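Local coordinates for CAG pathogenicity island protein 13 (Helicobacter pylori, PDB 2G3V) that is of unknown function but is encoded in the cag pathogenicity island, whose genes include those for a type IV secretion system, at residues Arg74-Ile77 / Lys78-Val82; Glu98-His101 / Ala102-Glu105; Ala167-Thr171 / Ile172-Asn176. One frame throughout, in Å; residues are numbered along the deposited sequence.

Interaction 1. Residues Arg74-Ile77 / Lys78-Val82; sequences RAVI and KSIGV
Ala-75 and Ser-79, one turn apart, share two firm bonds at a single acceptor. The amide N of Ser-79 reaches Ala-75 O at 2.7 Å, nearly in line with the carbonyl. The Ser-79 hydroxyl donates to the same oxygen, with OG 2.8 Å from Ala-75 O, and arrives from above the carbonyl plane, 36° out of it. Its torsion explains this: OG stands beside the serine's own backbone N (chi1 -50°) and so hangs back over the preceding turn. Lys-78 N adds a weak, strongly bent third approach to Ala-75 O at 3.3 Å.

Val-76 O is likewise doubly held. Ile-80 N lies 2.7 Å from Val-76 O, tilted from the carbonyl plane, whereas Gly-81 N lies in that plane, 2.8 Å from Val-76 O. The step from a four-residue to a five-residue span marks the C-terminal end of helix 73-79, terminated by a glycine: Gly-81 combines a positive phi of 86° with an extended psi, where a CB would be pressed against the carbonyl O of Ile-80, and it is also the N-cap position of helix 82-105. Its CA offers a C-H to Ile-77 O at 3.5 Å. At the other end of the short helix, Asp-72 OD1 accepts from Ala-75 N.

Apolar contact is slighter. CG1 of Val-76 meets CD1 of Ile-80 at 4.2 Å, the two side chains crossing at a slant, and both also press on Phe-85 of helix 82-105 and Ile-136 of helix 136-149. On the outer side Ile-77 and Lys-78 run alongside each other; bends at chi2 and chi4 of the lysine bring NZ to 3.6 Å from Ile-77 CD1, while the Arg-74 guanidinium approaches the methylene CG of Lys-78 obliquely.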
# COMPACT_ATOMS: atom_id res chain seq x y z
N ARG A 74 13.56 -14.52 -16.55
CA ARG A 74 14.90 -15.12 -16.60
C ARG A 74 15.86 -14.56 -15.54
O ARG A 74 16.19 -15.22 -14.56
CB ARG A 74 15.50 -14.85 -17.99
CG ARG A 74 16.82 -15.54 -18.27
CD ARG A 74 17.67 -14.79 -19.30
NE ARG A 74 18.51 -13.76 -18.70
CZ ARG A 74 19.37 -13.96 -17.71
NH1 ARG A 74 20.10 -12.95 -17.23
NH2 ARG A 74 19.50 -15.17 -17.18
N ALA A 75 16.27 -13.32 -15.75
CA ALA A 75 17.24 -12.57 -14.93
C ALA A 75 16.83 -12.30 -13.50
O ALA A 75 17.67 -12.19 -12.62
CB ALA A 75 17.55 -11.25 -15.63
N VAL A 76 15.53 -12.17 -13.28
CA VAL A 76 15.03 -11.89 -11.95
C VAL A 76 15.33 -13.03 -10.98
O VAL A 76 15.74 -12.78 -9.85
CB VAL A 76 13.51 -11.62 -11.98
CG1 VAL A 76 13.01 -11.31 -10.58
CG2 VAL A 76 13.20 -10.45 -12.93
N ILE A 77 15.14 -14.28 -11.42
CA ILE A 77 15.40 -15.40 -10.53
C ILE A 77 16.88 -15.56 -10.22
O ILE A 77 17.25 -16.10 -9.18
CB ILE A 77 14.85 -16.74 -11.08
CG1 ILE A 77 15.26 -16.92 -12.54
CG2 ILE A 77 13.35 -16.79 -10.90
CD1 ILE A 77 14.67 -18.17 -13.21
N LYS A 78 17.73 -15.07 -11.11
CA LYS A 78 19.18 -15.14 -10.92
C LYS A 78 19.67 -13.93 -10.11
O LYS A 78 20.37 -14.07 -9.11
CB LYS A 78 19.90 -15.17 -12.28
CG LYS A 78 19.58 -16.41 -13.13
CD LYS A 78 20.15 -17.68 -12.51
CE LYS A 78 19.60 -18.94 -13.17
NZ LYS A 78 18.15 -19.14 -12.86
N SER A 79 19.28 -12.74 -10.56
CA SER A 79 19.70 -11.53 -9.88
C SER A 79 19.05 -11.33 -8.51
O SER A 79 19.71 -10.97 -7.54
CB SER A 79 19.40 -10.32 -10.76
OG SER A 79 19.89 -10.52 -12.07
N ILE A 80 17.74 -11.58 -8.42
CA ILE A 80 17.04 -11.37 -7.16
C ILE A 80 16.60 -12.65 -6.45
O ILE A 80 16.88 -12.84 -5.28
CB ILE A 80 15.84 -10.42 -7.39
CG1 ILE A 80 16.32 -9.19 -8.16
CG2 ILE A 80 15.24 -9.97 -6.06
CD1 ILE A 80 15.22 -8.30 -8.71
N GLY A 81 15.90 -13.54 -7.16
CA GLY A 81 15.46 -14.78 -6.52
C GLY A 81 14.15 -14.68 -5.77
O GLY A 81 13.81 -13.64 -5.19
N VAL A 82 13.39 -15.77 -5.78
CA VAL A 82 12.10 -15.82 -5.11
C VAL A 82 12.20 -15.59 -3.61
O VAL A 82 11.24 -15.13 -2.98
CB VAL A 82 11.42 -17.17 -5.34
CG1 VAL A 82 11.13 -17.35 -6.81
CG2 VAL A 82 12.31 -18.30 -4.82

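Interaction 2. Residues Glu98-His101 / Ala102-Glu105; sequences ELLH and AIAE
Leu-99 and Ile-103 meet along the inner face of the last two turns of helix 82-105, an amphipathic alpha-helix here, with Leu-99, Ala-102 and Ile-103 buried and His-101, Ala-104 and Glu-105 exposed.

Apolar contacts centre on CD1 of Ile-103. It sits 4.0 Å from CG of Leu-99, whose branch point lies anti to the backbone N (chi1 166°) and so leans toward the following turn. From the adjacent position in the sequence, CD1 of Leu-100 comes to 4.3 Å from the same Ile-103 methyl. All three side chains rest on Ile-45 of helix 35-57; Leu-99 further touches Phe-109, Ile-118 and Phe-156, and Ile-103 touches Ile-42 and Leu-110, so this face of helix 82-105 packs on helix 35-57 and on nearby loops.

Carbon against carbonyl is the second kind of contact. The methyl of Ala-102 abuts the backbone, its CB 3.2 Å from Leu-99 O, and Ile-103 adds its CG1 beside that oxygen.

The hydrogen bonding is a run of four consecutive i to i+4 amide bonds. Ala-102 N lies 2.9 Å from Glu-98 O, and Ile-103 N reaches Leu-99 O at 2.8 Å. The next rung, Ala-104 N to Leu-100 O, is slightly longer at 3.0 Å, its donor tilted out of the carbonyl plane. His-101 and Glu-105, on the exposed side, are joined through the backbone: Glu-105 N meets His-101 O at 2.8 Å with an N-H...O angle of 174°.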
# COMPACT_ATOMS: atom_id res chain seq x y z
N GLU A 98 -2.59 -4.24 8.99
CA GLU A 98 -2.63 -3.14 9.96
C GLU A 98 -3.51 -2.01 9.44
O GLU A 98 -4.32 -1.46 10.19
CB GLU A 98 -1.21 -2.62 10.24
CG GLU A 98 -1.08 -1.79 11.50
CD GLU A 98 -1.34 -2.62 12.76
OE1 GLU A 98 -0.73 -3.70 12.90
OE2 GLU A 98 -2.16 -2.18 13.59
N LEU A 99 -3.36 -1.65 8.16
CA LEU A 99 -4.17 -0.58 7.55
C LEU A 99 -5.65 -0.98 7.60
O LEU A 99 -6.51 -0.17 7.96
CB LEU A 99 -3.73 -0.36 6.09
CG LEU A 99 -4.63 0.46 5.13
CD1 LEU A 99 -4.75 1.90 5.59
CD2 LEU A 99 -4.05 0.39 3.73
N LEU A 100 -5.93 -2.23 7.25
CA LEU A 100 -7.30 -2.74 7.27
C LEU A 100 -7.90 -2.58 8.66
O LEU A 100 -9.06 -2.18 8.80
CB LEU A 100 -7.30 -4.21 6.86
CG LEU A 100 -8.13 -4.68 5.67
CD1 LEU A 100 -8.44 -3.55 4.71
CD2 LEU A 100 -7.36 -5.79 4.97
N HIS A 101 -7.14 -2.88 9.70
CA HIS A 101 -7.65 -2.73 11.07
C HIS A 101 -7.82 -1.26 11.42
O HIS A 101 -8.78 -0.89 12.09
CB HIS A 101 -6.73 -3.41 12.08
CG HIS A 101 -6.81 -4.90 12.04
ND1 HIS A 101 -8.00 -5.58 12.15
CD2 HIS A 101 -5.86 -5.84 11.85
CE1 HIS A 101 -7.79 -6.87 12.02
NE2 HIS A 101 -6.49 -7.06 11.84
N ALA A 102 -6.87 -0.44 10.97
CA ALA A 102 -6.93 1.00 11.21
C ALA A 102 -8.27 1.47 10.67
O ALA A 102 -9.02 2.15 11.37
CB ALA A 102 -5.80 1.70 10.47
N ILE A 103 -8.57 1.05 9.44
CA ILE A 103 -9.82 1.38 8.76
C ILE A 103 -11.04 0.94 9.59
O ILE A 103 -11.99 1.70 9.76
CB ILE A 103 -9.86 0.71 7.34
CG1 ILE A 103 -8.81 1.37 6.43
CG2 ILE A 103 -11.27 0.82 6.71
CD1 ILE A 103 -8.63 0.72 5.08
N ALA A 104 -11.01 -0.28 10.11
CA ALA A 104 -12.12 -0.79 10.92
C ALA A 104 -12.32 0.02 12.21
O ALA A 104 -13.41 0.51 12.47
CB ALA A 104 -11.87 -2.26 11.27
N GLU A 105 -11.26 0.14 13.00
CA GLU A 105 -11.25 0.85 14.28
C GLU A 105 -11.43 2.39 14.25
O GLU A 105 -11.57 3.02 15.30
CB GLU A 105 -9.95 0.49 15.01
CG GLU A 105 -9.76 1.05 16.42
CD GLU A 105 -10.71 0.45 17.45
OE1 GLU A 105 -10.92 -0.78 17.43
OE2 GLU A 105 -11.24 1.21 18.29

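Interaction 3. Residues Ala167-Thr171 / Ile172-Asn176; sequences ANLKT and IEQYN
Thr-171, in extended conformation (phi -134°, psi 160°), turns the chain directly into helix 172-180, and its carbonyl accepts from Tyr-175 N, the bond straight but long and weak at 3.3 Å.

The threonine hydroxyl works at the same helix start. OG1 stands between the residue's own backbone N and carbonyl carbon (chi1 63°), a position that swings it over the first turn, where it accepts from Gln-174 N at 3.4 Å; this bond too is straight and weak. Glu-173 folds against the same group: its CB lies 3.5 Å from Thr-171 OG1 and its CG follows close by, after which the chain bends away at chi2. Being in the first turn, the carboxylate of Glu-173 may be somewhat stabilised by the positive end of the helix.

Thr-171 is thus the N-cap of helix 172-180, its OG1 taking the weak capping bond and its carbonyl the first i to i+4 bond, and it closes the short helix-loop-helix junction in which helix 160-168 gives way, through Leu-169 and Lys-170, to helix 172-180. Deeper in the new helix the ordinary pattern takes over, Asn-176 N lying 2.8 Å from Ile-172 O.

Leu-169 supplies the apolar side of the junction, its two methyls touching different residues. CD1 meets the Tyr-175 ring obliquely, 4.0 Å from the ring atom CD1 of Tyr-175, and CD2 lies 4.1 Å from CG of Gln-174, with the leucine and glutamine side chains crossing at about a right angle. The Tyr-175 ring, carried anti to its own amide nitrogen, is thereby directed inward beside the leucine. They pack against the segment that follows helix 82-105: Leu-169 rests on Asn-108 and Phe-111, Tyr-175 on Ser-112, whereas Ile-172 packs on Leu-32 near the start of the modelled chain.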
# COMPACT_ATOMS: atom_id res chain seq x y z
N ALA A 167 -12.07 10.82 14.97
CA ALA A 167 -13.40 10.69 15.53
C ALA A 167 -14.15 12.01 15.40
O ALA A 167 -15.35 12.03 15.14
CB ALA A 167 -13.32 10.28 17.00
N ASN A 168 -13.42 13.11 15.55
CA ASN A 168 -14.03 14.44 15.47
C ASN A 168 -14.16 15.05 14.08
O ASN A 168 -14.97 15.95 13.88
CB ASN A 168 -13.26 15.42 16.38
CG ASN A 168 -13.70 15.34 17.83
OD1 ASN A 168 -13.67 14.27 18.45
ND2 ASN A 168 -14.12 16.47 18.39
N LEU A 169 -13.37 14.56 13.12
CA LEU A 169 -13.44 15.11 11.77
C LEU A 169 -14.87 15.41 11.39
O LEU A 169 -15.76 14.60 11.62
CB LEU A 169 -12.83 14.14 10.76
CG LEU A 169 -11.32 14.13 10.72
CD1 LEU A 169 -10.85 13.13 9.69
CD2 LEU A 169 -10.82 15.53 10.38
N LYS A 170 -15.09 16.58 10.80
CA LYS A 170 -16.42 16.97 10.38
C LYS A 170 -16.48 17.42 8.92
O LYS A 170 -17.44 17.08 8.21
CB LYS A 170 -16.95 18.09 11.28
CG LYS A 170 -17.33 17.65 12.70
CD LYS A 170 -18.56 16.74 12.71
CE LYS A 170 -18.95 16.36 14.13
NZ LYS A 170 -20.19 15.53 14.18
N THR A 171 -15.48 18.16 8.47
CA THR A 171 -15.49 18.65 7.10
C THR A 171 -14.16 18.47 6.38
O THR A 171 -13.12 18.33 7.01
CB THR A 171 -15.82 20.15 7.05
OG1 THR A 171 -14.80 20.88 7.75
CG2 THR A 171 -17.17 20.43 7.70
N ILE A 172 -14.21 18.50 5.05
CA ILE A 172 -13.01 18.40 4.23
C ILE A 172 -12.14 19.62 4.44
O ILE A 172 -10.95 19.62 4.12
CB ILE A 172 -13.33 18.37 2.72
CG1 ILE A 172 -14.57 19.23 2.45
CG2 ILE A 172 -13.41 16.93 2.23
CD1 ILE A 172 -14.49 20.04 1.16
N GLU A 173 -12.74 20.68 4.96
CA GLU A 173 -12.01 21.91 5.21
C GLU A 173 -10.96 21.65 6.28
O GLU A 173 -9.77 21.86 6.05
CB GLU A 173 -12.98 23.00 5.67
CG GLU A 173 -14.29 23.10 4.88
CD GLU A 173 -14.09 23.36 3.40
OE1 GLU A 173 -13.00 23.82 3.02
OE2 GLU A 173 -15.05 23.11 2.63
N GLN A 174 -11.39 21.18 7.45
CA GLN A 174 -10.45 20.90 8.52
C GLN A 174 -9.40 19.91 8.03
O GLN A 174 -8.20 20.16 8.13
CB GLN A 174 -11.18 20.34 9.76
CG GLN A 174 -10.27 19.55 10.74
CD GLN A 174 -9.09 20.36 11.29
OE1 GLN A 174 -8.27 20.89 10.54
NE2 GLN A 174 -8.99 20.43 12.62
N TYR A 175 -9.85 18.80 7.47
CA TYR A 175 -8.93 17.78 6.99
C TYR A 175 -7.88 18.36 6.06
O TYR A 175 -6.68 18.15 6.26
CB TYR A 175 -9.70 16.70 6.26
CG TYR A 175 -8.88 15.48 5.98
CD1 TYR A 175 -8.36 14.70 7.02
CD2 TYR A 175 -8.57 15.12 4.68
CE1 TYR A 175 -7.57 13.59 6.76
CE2 TYR A 175 -7.78 14.02 4.40
CZ TYR A 175 -7.28 13.26 5.44
OH TYR A 175 -6.46 12.21 5.15
N ASN A 176 -8.32 19.10 5.06
CA ASN A 176 -7.40 19.69 4.09
C ASN A 176 -6.34 20.58 4.71
O ASN A 176 -5.24 20.67 4.18
CB ASN A 176 -8.15 20.48 3.01
CG ASN A 176 -8.82 19.57 2.00
OD1 ASN A 176 -8.27 18.53 1.64
ND2 ASN A 176 -10.00 19.95 1.54

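The three contacts follow one another along a chain of helices and loops without strands, each completed before the next begins and none touching another. Interaction 1 ends helix 73-79 and leads straight into helix 82-105, whose far end carries interaction 2. That long helix thus spans the distance of about 34 Å between their centres. Interaction 3 lies at the turn from helix 160-168 into helix 172-180; its centre is about 19 Å from that of interaction 2, with nearest atoms about 8 Å apart, and about 47 Å from that of interaction 1. The two helix junctions lie on opposite sides of the chain's centre, and interaction 2, within a regular helix, is nearer to interaction 3.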